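PDB 3A3J: PBP5 from Haemophilus influenzae, which removes the terminal D-alanine from the peptide side chains of cell-wall precursors, acting as a serine-type D-Ala-D-Ala carboxypeptidase of the peptidase S11 family. Local coordinates for residues A[276-281]-A[336-341]; A[268-273]-A[309-314]; A[302-307]-A[317-322]; A[257-262]-A[284-289]. One frame throughout, in Å; residues are numbered along the deposited sequence.

In the fold
All four contacts belong to the beta-rich C-terminal domain, away from the probable catalytic residues Ser36, Lys39 and Ser99 and the probable substrate-binding Lys202. Interactions 1, 2 and 3 share one mixed sheet: strand 277-281 of interaction 1 is bonded to strand 264-271 of interaction 2, Val278 O lying 2.6 Å from Gln268 N, while strand 329-338 is bonded to strand 318-326 of interaction 3, Val338 N lying 2.8 Å from Gln317 O. Their centres are 9 to 13 Å apart, and Leu309 and Ile319 join interactions 2 and 3 by side-chain packing. Interaction 4, centred about 17 Å from the centres of interactions 1 and 3, is a separate two-stranded sheet; its segment 284-289 follows 276-281 closely in sequence.

Interaction 1: residues A[276-281]-A[336-341]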
loop_
_atom_site.group_PDB
_atom_site.type_symbol
_atom_site.label_atom_id
_atom_site.label_comp_id
_atom_site.label_asym_id
_atom_site.label_seq_id
_atom_site.Cartn_x
_atom_site.Cartn_y
_atom_site.Cartn_z
ATOM N N ASN A 276 42.971 6.011 0.977
ATOM C CA ASN A 276 43.108 7.063 0.004
ATOM C C ASN A 276 41.810 7.268 -0.792
ATOM O O ASN A 276 41.598 8.328 -1.419
ATOM C CB ASN A 276 44.295 6.746 -0.932
ATOM C CG ASN A 276 45.639 7.214 -0.350
ATOM O OD1 ASN A 276 45.909 7.085 0.855
ATOM N ND2 ASN A 276 46.477 7.785 -1.212
ATOM N N SER A 277 40.944 6.261 -0.758
ATOM C CA SER A 277 39.648 6.372 -1.444
ATOM C C SER A 277 38.585 5.629 -0.663
ATOM O O SER A 277 38.880 4.994 0.350
ATOM C CB SER A 277 39.739 5.777 -2.823
ATOM O OG SER A 277 39.951 4.398 -2.643
ATOM N N VAL A 278 37.337 5.754 -1.124
ATOM C CA VAL A 278 36.190 5.115 -0.460
ATOM C C VAL A 278 35.172 4.735 -1.528
ATOM O O VAL A 278 35.086 5.384 -2.589
ATOM C CB VAL A 278 35.600 5.951 0.720
ATOM C CG1 VAL A 278 34.813 7.121 0.271
ATOM C CG2 VAL A 278 34.739 5.082 1.599
ATOM N N LYS A 279 34.458 3.634 -1.261
ATOM C CA LYS A 279 33.439 3.120 -2.150
ATOM C C LYS A 279 32.151 3.813 -1.815
ATOM O O LYS A 279 31.858 4.051 -0.642
ATOM C CB LYS A 279 33.323 1.611 -1.948
ATOM C CG LYS A 279 34.489 0.863 -2.566
ATOM C CD LYS A 279 34.461 1.063 -4.103
ATOM C CE LYS A 279 34.928 -0.171 -4.889
ATOM N NZ LYS A 279 36.276 0.070 -5.462
ATOM N N LEU A 280 31.404 4.179 -2.838
ATOM C CA LEU A 280 30.107 4.813 -2.677
ATOM C C LEU A 280 29.027 3.880 -3.220
ATOM O O LEU A 280 29.305 3.057 -4.086
ATOM C CB LEU A 280 30.072 6.129 -3.477
ATOM C CG LEU A 280 31.183 7.169 -3.114
ATOM C CD1 LEU A 280 31.054 8.396 -3.950
ATOM C CD2 LEU A 280 31.242 7.479 -1.582
ATOM N N GLY A 281 27.796 4.063 -2.767
ATOM C CA GLY A 281 26.653 3.292 -3.258
ATOM C C GLY A 281 25.444 3.636 -2.426
ATOM O O GLY A 281 25.340 4.789 -1.950
ATOM N N LEU A 336 23.267 9.000 -1.896
ATOM C CA LEU A 336 24.480 8.233 -2.153
ATOM C C LEU A 336 25.203 8.150 -0.836
ATOM O O LEU A 336 25.363 9.155 -0.153
ATOM C CB LEU A 336 25.324 8.999 -3.141
ATOM C CG LEU A 336 26.555 8.358 -3.735
ATOM C CD1 LEU A 336 26.244 7.050 -4.444
ATOM C CD2 LEU A 336 27.123 9.388 -4.725
ATOM N N GLN A 337 25.661 6.968 -0.480
ATOM C CA GLN A 337 26.272 6.798 0.815
ATOM C C GLN A 337 27.661 6.224 0.733
ATOM O O GLN A 337 28.054 5.573 -0.242
ATOM C CB GLN A 337 25.421 5.892 1.741
ATOM C CG GLN A 337 23.957 6.268 1.904
ATOM C CD GLN A 337 23.143 5.046 2.386
ATOM O OE1 GLN A 337 22.650 4.264 1.569
ATOM N NE2 GLN A 337 23.090 4.836 3.711
ATOM N N VAL A 338 28.404 6.469 1.799
ATOM C CA VAL A 338 29.703 5.872 1.980
ATOM C C VAL A 338 29.445 4.395 2.400
ATOM O O VAL A 338 28.564 4.119 3.217
ATOM C CB VAL A 338 30.451 6.701 3.099
ATOM C CG1 VAL A 338 31.729 5.993 3.595
ATOM C CG2 VAL A 338 30.704 8.180 2.611
ATOM N N MET A 339 30.198 3.461 1.847
ATOM C CA MET A 339 29.904 2.032 1.993
ATOM C C MET A 339 30.799 1.356 3.025
ATOM O O MET A 339 30.430 0.323 3.585
ATOM C CB MET A 339 30.115 1.299 0.672
ATOM C CG MET A 339 29.345 1.874 -0.460
ATOM S SD MET A 339 27.531 1.817 -0.218
ATOM C CE MET A 339 27.208 3.281 0.712
ATOM N N ASN A 340 31.999 1.913 3.238
ATOM C CA ASN A 340 32.888 1.427 4.298
ATOM C C ASN A 340 33.352 2.582 5.210
ATOM O O ASN A 340 33.349 3.765 4.778
ATOM C CB ASN A 340 34.055 0.590 3.709
ATOM C CG ASN A 340 34.168 0.668 2.129
ATOM O OD1 ASN A 340 34.681 1.673 1.522
ATOM N ND2 ASN A 340 33.736 -0.421 1.468
ATOM N N ASP A 341 33.695 2.277 6.471
ATOM C CA ASP A 341 34.206 3.306 7.400
ATOM C C ASP A 341 35.578 3.842 6.897
ATOM O O ASP A 341 36.369 3.056 6.367
ATOM C CB ASP A 341 34.419 2.745 8.798
ATOM C CG ASP A 341 33.185 2.814 9.685
ATOM O OD1 ASP A 341 32.215 3.571 9.413
ATOM O OD2 ASP A 341 33.217 2.093 10.711
#
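Gly281 and Gln337 pair at the close-packed end of this contact, where strands 277-281 and 329-338 run antiparallel as neighbours in the mixed sheet of the C-terminal domain. The bond from Gln337 N to Gly281 O is short and nearly straight (2.6 Å, 171°). Because Gly281 has no side chain, the thioether sulfur of Met339 can lie against its backbone, with SD 3.4 Å from Gly281 N, while Met339 CG rests 3.4 Å from Leu280 C. Leu280 and Leu336 cross at about a right angle, CB of Leu280 standing 4.1 Å from CD1 of Leu336, and Ile319 packs on both leucines. Val278 CG2 meets Val338 CG1 at 3.7 Å, continuing this apolar layer.

Toward Asn340 the pairing slackens. Met339 N still donates to Lys279 O at 3.0 Å, but beyond the strand's end the amide of Asn340 takes over, OD1 accepting a weak bond from Lys279 N at 3.4 Å. The lysine's long chain turns away, its ammonium making a long, weak ion pair with Glu267. Cohesion therefore comes from backbone hydrogen bonds and apolar side chains, with polar chains kept for the partly exposed margin.

Interaction 2: residues A[268-273]-A[309-314]; sequences QRVYYG and LQAPLA
Val270 is the apolar centre, its two methyls meeting Leu313 tip to tip, CG1 standing 3.8 Å from Leu313 CD2. CG1 is placed opposite the backbone N (chi1 -178°), which also brings it within 4.1 Å of Ala311 CB. Val342 packs against Val270, Ala311 and Leu313, so compact aliphatic residues suit this buried spot. Next to it, Leu309 lays CD1 across the aliphatic part of Gln268, 3.7 Å from CG, the two chains crossing at about a right angle. Ala311 is small enough for its methyl to settle 3.4 Å from Gly273 CA.

Moving outward, the backbones run parallel, the one parallel pairing in this otherwise antiparallel sheet, with the short strand 309-310 at its outer edge. Tyr271 uses both its backbone N and its O: the N donates to Leu309 O at 2.7 Å in the carbonyl plane, and the O accepts from Ala311 N at 3.1 Å. One step earlier along the segments, a water bridges them, donating to Arg269 O and accepting from Leu309 N. On the exposed side the Tyr272 ring turns an edge to the Gln310 amide, the two planes 88° apart and Tyr272 CD2 3.8 Å from Gln310 CD.

Two direct backbone hydrogen bonds and one water thus hold the short, weakly bonded edge strand; the buried side of the contact is apolar, and hydrogen bonding is left to the backbone.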
loop_
_atom_site.group_PDB
_atom_site.type_symbol
_atom_site.label_atom_id
_atom_site.label_comp_id
_atom_site.label_asym_id
_atom_site.label_seq_id
_atom_site.Cartn_x
_atom_site.Cartn_y
_atom_site.Cartn_z
ATOM N N GLN A 268 35.644 6.983 -4.580
ATOM C CA GLN A 268 35.864 8.406 -4.485
ATOM C C GLN A 268 37.086 8.694 -3.592
ATOM O O GLN A 268 37.293 8.027 -2.548
ATOM C CB GLN A 268 34.631 9.024 -3.837
ATOM C CG GLN A 268 34.693 10.499 -3.678
ATOM C CD GLN A 268 34.039 11.221 -4.831
ATOM O OE1 GLN A 268 33.791 10.643 -5.897
ATOM N NE2 GLN A 268 33.741 12.503 -4.621
ATOM N N ARG A 269 37.870 9.704 -3.979
ATOM C CA ARG A 269 39.103 10.015 -3.268
ATOM C C ARG A 269 38.692 10.576 -1.895
ATOM O O ARG A 269 37.691 11.260 -1.781
ATOM C CB ARG A 269 39.909 11.042 -4.099
ATOM C CG ARG A 269 40.899 11.894 -3.278
ATOM C CD ARG A 269 42.097 12.465 -4.110
ATOM N NE ARG A 269 43.390 12.003 -3.561
ATOM C CZ ARG A 269 44.600 12.512 -3.841
ATOM N NH1 ARG A 269 44.748 13.539 -4.663
ATOM N NH2 ARG A 269 45.684 11.987 -3.278
ATOM N N VAL A 270 39.447 10.280 -0.857
ATOM C CA VAL A 270 39.210 10.854 0.488
ATOM C C VAL A 270 40.483 11.593 1.023
ATOM O O VAL A 270 41.613 11.089 0.874
ATOM C CB VAL A 270 38.863 9.742 1.480
ATOM C CG1 VAL A 270 38.547 10.334 2.902
ATOM C CG2 VAL A 270 37.662 8.979 0.955
ATOM N N TYR A 271 40.303 12.746 1.667
ATOM C CA TYR A 271 41.452 13.523 2.154
ATOM C C TYR A 271 41.711 13.239 3.616
ATOM O O TYR A 271 40.779 13.233 4.448
ATOM C CB TYR A 271 41.217 15.027 1.929
ATOM C CG TYR A 271 41.337 15.331 0.470
ATOM C CD1 TYR A 271 40.248 15.213 -0.374
ATOM C CD2 TYR A 271 42.569 15.620 -0.080
ATOM C CE1 TYR A 271 40.370 15.434 -1.734
ATOM C CE2 TYR A 271 42.722 15.853 -1.405
ATOM C CZ TYR A 271 41.607 15.764 -2.247
ATOM O OH TYR A 271 41.764 16.011 -3.596
ATOM N N TYR A 272 42.972 12.928 3.915
ATOM C CA TYR A 272 43.401 12.899 5.320
ATOM C C TYR A 272 42.776 11.759 6.173
ATOM O O TYR A 272 42.308 12.013 7.272
ATOM C CB TYR A 272 43.031 14.246 5.981
ATOM C CG TYR A 272 43.448 15.495 5.220
ATOM C CD1 TYR A 272 44.728 15.608 4.641
ATOM C CD2 TYR A 272 42.592 16.562 5.110
ATOM C CE1 TYR A 272 45.128 16.789 3.960
ATOM C CE2 TYR A 272 42.973 17.741 4.438
ATOM C CZ TYR A 272 44.240 17.819 3.875
ATOM O OH TYR A 272 44.597 18.934 3.226
ATOM N N GLY A 273 42.741 10.520 5.687
ATOM C CA GLY A 273 42.168 9.433 6.507
ATOM C C GLY A 273 42.950 8.150 6.355
ATOM O O GLY A 273 43.999 8.151 5.705
ATOM N N LEU A 309 35.921 14.613 -0.362
ATOM C CA LEU A 309 35.490 13.991 0.870
ATOM C C LEU A 309 36.654 14.065 1.829
ATOM O O LEU A 309 37.781 13.709 1.488
ATOM C CB LEU A 309 35.117 12.522 0.629
ATOM C CG LEU A 309 33.820 12.278 -0.135
ATOM C CD1 LEU A 309 33.607 10.787 -0.195
ATOM C CD2 LEU A 309 32.604 13.007 0.521
ATOM N N GLN A 310 36.377 14.483 3.038
ATOM C CA GLN A 310 37.374 14.391 4.097
ATOM C C GLN A 310 37.025 13.430 5.240
ATOM O O GLN A 310 35.931 13.503 5.797
ATOM C CB GLN A 310 37.578 15.779 4.675
ATOM C CG GLN A 310 38.783 15.869 5.660
ATOM C CD GLN A 310 39.020 17.303 6.046
ATOM O OE1 GLN A 310 38.774 18.179 5.249
ATOM N NE2 GLN A 310 39.453 17.551 7.262
ATOM N N ALA A 311 37.967 12.574 5.603
ATOM C CA ALA A 311 37.855 11.698 6.800
ATOM C C ALA A 311 37.598 12.542 8.045
ATOM O O ALA A 311 37.865 13.757 8.020
ATOM C CB ALA A 311 39.110 10.830 6.983
ATOM N N PRO A 312 36.993 11.958 9.122
ATOM C CA PRO A 312 36.473 10.594 9.274
ATOM C C PRO A 312 35.198 10.407 8.446
ATOM O O PRO A 312 34.375 11.315 8.341
ATOM C CB PRO A 312 36.129 10.528 10.793
ATOM C CG PRO A 312 35.652 11.895 11.111
ATOM C CD PRO A 312 36.601 12.799 10.289
ATOM N N LEU A 313 35.047 9.235 7.860
ATOM C CA LEU A 313 33.785 8.838 7.195
ATOM C C LEU A 313 33.129 7.564 7.819
ATOM O O LEU A 313 33.777 6.517 7.934
ATOM C CB LEU A 313 34.086 8.570 5.741
ATOM C CG LEU A 313 33.849 9.649 4.686
ATOM C CD1 LEU A 313 33.723 10.973 5.251
ATOM C CD2 LEU A 313 34.896 9.588 3.621
ATOM N N ALA A 314 31.837 7.645 8.129
ATOM C CA ALA A 314 31.066 6.513 8.720
ATOM C C ALA A 314 30.303 5.690 7.646
ATOM O O ALA A 314 29.673 6.243 6.740
ATOM C CB ALA A 314 30.067 7.056 9.767
HETATM O O HOH W 1 36.509 13.374 -2.569
#

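Interaction 3: residues A[302-307]-A[317-322]; sequences YELADK and QVIGKV
Tyr302 sets its ring beside Val322, the two side chains pointing the same way from neighbouring strands. The valine approaches the ring obliquely, CG2 lying 4.0 Å from Tyr302 CE1. The two residues form a non-hydrogen-bonded pair with their side chains on one face of the sheet, and the tyrosine's first torsion, with CG turned away from the carbonyl carbon (chi1 -56°), brings the ring alongside the valine; Leu336, Ile265 and Ser266 also touch it. A tyrosine suits this partly exposed place, giving ring carbons to its apolar neighbours while carrying a polar hydroxyl. The carboxylate of Glu303, on the other side of the sheet, is instead drawn to Arg301 in a salt bridge.

Strand 299-304 is an outermost strand of the mixed sheet and runs antiparallel to strand 318-326; the axes of the pieces 302-304 and 318-322 come within 4.7 Å. The bonding is uneven: Glu303 N to Lys321 O and Lys321 N to Glu303 O are both weak, whereas Ala305 N donates to Ile319 O at 2.8 Å and 171°. On its other flank strand 318-326 carries a classic beta bulge, Ile319 and Gly320 both facing Leu336. Glycine fits there because its backbone angles would press a side chain against the preceding carbonyl oxygen, and because Leu304 passes close by, the CA atoms of Leu304 and Gly320 4.1 Å apart.

At the bulge itself, Leu304 and Ile319 lie side by side, their CD1 atoms 3.9 Å apart. Ile319 holds CG1 between its own backbone N and carbonyl carbon (chi1 44°), and from there CD1 reaches the leucine. Lys321, on the side of Glu303, carries its ammonium away from 302-307 to a hydrogen bond with Asn335 OD1 of strand 329-338.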
loop_
_atom_site.group_PDB
_atom_site.type_symbol
_atom_site.label_atom_id
_atom_site.label_comp_id
_atom_site.label_asym_id
_atom_site.label_seq_id
_atom_site.Cartn_x
_atom_site.Cartn_y
_atom_site.Cartn_z
ATOM N N TYR A 302 26.387 12.601 -10.076
ATOM C CA TYR A 302 26.517 12.826 -8.643
ATOM C C TYR A 302 26.462 14.292 -8.277
ATOM O O TYR A 302 26.632 15.162 -9.124
ATOM C CB TYR A 302 27.790 12.178 -8.077
ATOM C CG TYR A 302 27.880 10.701 -8.354
ATOM C CD1 TYR A 302 26.760 9.993 -8.722
ATOM C CD2 TYR A 302 29.080 10.018 -8.227
ATOM C CE1 TYR A 302 26.806 8.652 -8.985
ATOM C CE2 TYR A 302 29.144 8.650 -8.490
ATOM C CZ TYR A 302 27.986 7.979 -8.871
ATOM O OH TYR A 302 27.994 6.627 -9.141
ATOM N N GLU A 303 26.180 14.559 -7.015
ATOM C CA GLU A 303 26.214 15.903 -6.489
ATOM C C GLU A 303 26.698 15.646 -5.113
ATOM O O GLU A 303 25.887 15.571 -4.182
ATOM C CB GLU A 303 24.819 16.531 -6.377
ATOM C CG GLU A 303 23.965 16.369 -7.609
ATOM C CD GLU A 303 24.314 17.354 -8.685
ATOM O OE1 GLU A 303 24.696 18.473 -8.299
ATOM O OE2 GLU A 303 24.204 17.019 -9.892
ATOM N N LEU A 304 27.997 15.434 -4.972
ATOM C CA LEU A 304 28.492 15.238 -3.655
ATOM C C LEU A 304 28.006 16.474 -2.965
ATOM O O LEU A 304 27.755 17.462 -3.616
ATOM C CB LEU A 304 29.995 15.106 -3.667
ATOM C CG LEU A 304 30.354 13.818 -4.402
ATOM C CD1 LEU A 304 29.285 12.776 -4.101
ATOM C CD2 LEU A 304 30.493 14.052 -5.918
ATOM N N ALA A 305 27.772 16.406 -1.666
ATOM C CA ALA A 305 27.408 17.598 -0.941
ATOM C C ALA A 305 28.646 18.516 -0.845
ATOM O O ALA A 305 28.536 19.719 -1.018
ATOM C CB ALA A 305 26.856 17.249 0.421
ATOM N N ASP A 306 29.824 17.965 -0.592
ATOM C CA ASP A 306 31.008 18.787 -0.613
ATOM C C ASP A 306 31.890 18.437 -1.795
ATOM O O ASP A 306 31.732 17.390 -2.419
ATOM C CB ASP A 306 31.768 18.743 0.724
ATOM C CG ASP A 306 30.974 19.416 1.855
ATOM O OD1 ASP A 306 29.817 19.002 2.083
ATOM O OD2 ASP A 306 31.464 20.383 2.501
ATOM N N LYS A 307 32.822 19.323 -2.115
ATOM C CA LYS A 307 33.643 19.134 -3.291
ATOM C C LYS A 307 34.450 17.860 -3.223
ATOM O O LYS A 307 34.489 17.108 -4.177
ATOM C CB LYS A 307 34.550 20.339 -3.490
ATOM C CG LYS A 307 33.757 21.639 -3.543
ATOM C CD LYS A 307 34.667 22.842 -3.851
ATOM C CE LYS A 307 33.899 23.928 -4.647
ATOM N NZ LYS A 307 32.510 24.111 -4.113
ATOM N N GLN A 317 26.975 6.674 5.771
ATOM C CA GLN A 317 26.859 8.119 5.741
ATOM C C GLN A 317 26.404 8.648 4.382
ATOM O O GLN A 317 26.902 8.222 3.345
ATOM C CB GLN A 317 28.208 8.734 6.138
ATOM C CG GLN A 317 28.208 10.246 6.212
ATOM C CD GLN A 317 29.560 10.762 6.742
ATOM O OE1 GLN A 317 30.378 10.005 7.302
ATOM N NE2 GLN A 317 29.801 12.039 6.529
ATOM N N VAL A 318 25.446 9.569 4.395
ATOM C CA VAL A 318 25.009 10.213 3.183
ATOM C C VAL A 318 25.893 11.409 2.840
ATOM O O VAL A 318 25.878 12.418 3.540
ATOM C CB VAL A 318 23.533 10.726 3.289
ATOM C CG1 VAL A 318 23.175 11.517 2.076
ATOM C CG2 VAL A 318 22.541 9.550 3.507
ATOM N N ILE A 319 26.609 11.329 1.729
ATOM C CA ILE A 319 27.541 12.350 1.345
ATOM C C ILE A 319 27.082 13.017 0.052
ATOM O O ILE A 319 27.788 13.847 -0.521
ATOM C CB ILE A 319 28.951 11.742 1.190
ATOM C CG1 ILE A 319 28.907 10.407 0.430
ATOM C CG2 ILE A 319 29.511 11.400 2.550
ATOM C CD1 ILE A 319 28.580 10.512 -1.061
ATOM N N GLY A 320 25.888 12.686 -0.429
ATOM C CA GLY A 320 25.445 13.282 -1.710
ATOM C C GLY A 320 24.234 12.590 -2.314
ATOM O O GLY A 320 23.513 11.882 -1.631
ATOM N N LYS A 321 24.055 12.767 -3.610
ATOM C CA LYS A 321 22.860 12.359 -4.309
ATOM C C LYS A 321 23.217 11.803 -5.697
ATOM O O LYS A 321 24.183 12.246 -6.320
ATOM C CB LYS A 321 21.989 13.599 -4.473
ATOM C CG LYS A 321 20.500 13.355 -4.280
ATOM C CD LYS A 321 20.052 13.418 -2.823
ATOM C CE LYS A 321 18.533 13.215 -2.728
ATOM N NZ LYS A 321 17.972 13.552 -1.392
ATOM N N VAL A 322 22.472 10.818 -6.176
ATOM C CA VAL A 322 22.539 10.477 -7.585
ATOM C C VAL A 322 21.379 11.168 -8.242
ATOM O O VAL A 322 20.251 11.085 -7.761
ATOM C CB VAL A 322 22.422 8.982 -7.881
ATOM C CG1 VAL A 322 22.669 8.717 -9.350
ATOM C CG2 VAL A 322 23.378 8.205 -7.070
#

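Interaction 4: residues A[257-262]-A[284-289]; sequences KTLEAG and MDHFIT
Lys257 and Phe287 form an antiparallel non-hydrogen-bonded pair, and by Leu259 the register has slipped by one: Thr258 and Leu259 both face His286, a classic beta bulge in the two-stranded sheet of 253-259 and 286-291. His286 O is shared by the two amides of the bulge. Thr258 N bonds to it at 2.9 Å from above the carbonyl plane, whereas the bond from Leu259 N is weak, at 3.4 Å. In return His286 N donates to Leu259 O at 2.8 Å. The pieces 257-259 and 286-289 diverge from a strict antiparallel course, with 137° between their directions.

The lysine's methylenes lie over the Phe287 ring in an off-centre CH-pi contact, CG standing 4.2 Å from the ring centroid. Its long chain suits this exposed position, since the carbons cover the aromatic while NZ makes a weak salt bridge to Asp285 OD2. On the other side of the sheet, Leu259 brings CD1 to 3.9 Å from His286 CB and also packs on Ala334.

Thr258 uses both its branches. Its CG2 sits 3.7 Å from Ile288 CG1, and its OG1 lies near the plane of the imidazole at the ring's edge while hydrogen-bonding to Tyr324 OH. Beyond the end of one strand and just before the start of the other, the Asp285 carboxylate replaces a peptide carbonyl as acceptor: OD1, met nearly head-on, takes the amide N of Ala261 at 2.9 Å and 174°.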
loop_
_atom_site.group_PDB
_atom_site.type_symbol
_atom_site.label_atom_id
_atom_site.label_comp_id
_atom_site.label_asym_id
_atom_site.label_seq_id
_atom_site.Cartn_x
_atom_site.Cartn_y
_atom_site.Cartn_z
ATOM N N LYS A 257 15.102 -0.496 -11.678
ATOM C CA LYS A 257 15.939 -0.387 -10.529
ATOM C C LYS A 257 17.196 0.407 -10.906
ATOM O O LYS A 257 17.946 -0.000 -11.781
ATOM C CB LYS A 257 16.282 -1.803 -10.075
ATOM C CG LYS A 257 16.897 -1.814 -8.701
ATOM C CD LYS A 257 17.478 -3.177 -8.387
ATOM C CE LYS A 257 16.506 -3.956 -7.550
ATOM N NZ LYS A 257 17.003 -5.297 -7.152
ATOM N N THR A 258 17.423 1.564 -10.286
ATOM C CA THR A 258 18.676 2.258 -10.517
ATOM C C THR A 258 19.745 1.976 -9.483
ATOM O O THR A 258 20.923 2.221 -9.744
ATOM C CB THR A 258 18.488 3.754 -10.548
ATOM O OG1 THR A 258 18.007 4.166 -9.277
ATOM C CG2 THR A 258 17.509 4.163 -11.653
ATOM N N LEU A 259 19.370 1.507 -8.297
ATOM C CA LEU A 259 20.368 1.097 -7.296
ATOM C C LEU A 259 20.011 -0.203 -6.611
ATOM O O LEU A 259 18.838 -0.448 -6.283
ATOM C CB LEU A 259 20.591 2.180 -6.234
ATOM C CG LEU A 259 21.027 3.578 -6.694
ATOM C CD1 LEU A 259 20.622 4.643 -5.634
ATOM C CD2 LEU A 259 22.536 3.591 -6.973
ATOM N N GLU A 260 21.034 -1.016 -6.392
ATOM C CA GLU A 260 20.926 -2.252 -5.665
ATOM C C GLU A 260 21.602 -2.162 -4.289
ATOM O O GLU A 260 22.796 -1.805 -4.197
ATOM C CB GLU A 260 21.566 -3.365 -6.485
ATOM C CG GLU A 260 21.698 -4.661 -5.747
ATOM C CD GLU A 260 22.499 -5.678 -6.548
ATOM O OE1 GLU A 260 22.409 -5.652 -7.789
ATOM O OE2 GLU A 260 23.229 -6.500 -5.954
ATOM N N ALA A 261 20.837 -2.523 -3.243
ATOM C CA ALA A 261 21.261 -2.509 -1.823
ATOM C C ALA A 261 22.630 -3.085 -1.642
ATOM O O ALA A 261 22.893 -4.197 -2.095
ATOM C CB ALA A 261 20.257 -3.308 -0.945
ATOM N N GLY A 262 23.524 -2.348 -0.987
ATOM C CA GLY A 262 24.813 -2.929 -0.619
ATOM C C GLY A 262 25.840 -2.893 -1.722
ATOM O O GLY A 262 27.009 -3.110 -1.466
ATOM N N MET A 284 20.109 0.565 0.279
ATOM C CA MET A 284 18.805 0.043 -0.171
ATOM C C MET A 284 18.579 0.207 -1.668
ATOM O O MET A 284 19.168 1.128 -2.312
ATOM C CB MET A 284 17.674 0.704 0.591
ATOM C CG MET A 284 17.280 -0.114 1.870
ATOM S SD MET A 284 15.721 0.437 2.698
ATOM C CE MET A 284 14.459 0.124 1.416
ATOM N N ASP A 285 17.741 -0.686 -2.210
ATOM C CA ASP A 285 17.346 -0.672 -3.635
ATOM C C ASP A 285 16.698 0.636 -3.945
ATOM O O ASP A 285 16.208 1.263 -3.056
ATOM C CB ASP A 285 16.305 -1.752 -3.890
ATOM C CG ASP A 285 16.903 -3.119 -4.002
ATOM O OD1 ASP A 285 18.138 -3.257 -3.935
ATOM O OD2 ASP A 285 16.117 -4.064 -4.190
ATOM N N HIS A 286 16.700 1.061 -5.199
ATOM C CA HIS A 286 16.004 2.274 -5.581
ATOM C C HIS A 286 15.443 2.041 -6.972
ATOM O O HIS A 286 16.028 1.257 -7.738
ATOM C CB HIS A 286 16.946 3.481 -5.660
ATOM C CG HIS A 286 16.220 4.778 -5.805
ATOM N ND1 HIS A 286 15.826 5.538 -4.722
ATOM C CD2 HIS A 286 15.786 5.442 -6.905
ATOM C CE1 HIS A 286 15.166 6.609 -5.147
ATOM N NE2 HIS A 286 15.122 6.569 -6.472
ATOM N N PHE A 287 14.332 2.715 -7.296
ATOM C CA PHE A 287 13.572 2.401 -8.520
ATOM C C PHE A 287 13.067 3.689 -9.042
ATOM O O PHE A 287 12.718 4.570 -8.266
ATOM C CB PHE A 287 12.350 1.489 -8.281
ATOM C CG PHE A 287 12.694 0.110 -7.760
ATOM C CD1 PHE A 287 12.900 -0.948 -8.636
ATOM C CD2 PHE A 287 12.727 -0.138 -6.392
ATOM C CE1 PHE A 287 13.191 -2.201 -8.180
ATOM C CE2 PHE A 287 13.035 -1.391 -5.936
ATOM C CZ PHE A 287 13.265 -2.424 -6.813
ATOM N N ILE A 288 13.019 3.829 -10.353
ATOM C CA ILE A 288 12.423 5.041 -10.854
ATOM C C ILE A 288 11.389 4.689 -11.901
ATOM O O ILE A 288 11.391 3.593 -12.463
ATOM C CB ILE A 288 13.487 6.078 -11.371
ATOM C CG1 ILE A 288 14.195 5.561 -12.624
ATOM C CG2 ILE A 288 14.466 6.423 -10.250
ATOM C CD1 ILE A 288 14.779 6.742 -13.501
ATOM N N THR A 289 10.484 5.606 -12.129
ATOM C CA THR A 289 9.483 5.396 -13.124
ATOM C C THR A 289 9.621 6.456 -14.228
ATOM O O THR A 289 9.596 7.645 -13.957
ATOM C CB THR A 289 8.075 5.458 -12.454
ATOM O OG1 THR A 289 7.980 4.433 -11.448
ATOM C CG2 THR A 289 6.946 5.316 -13.506
#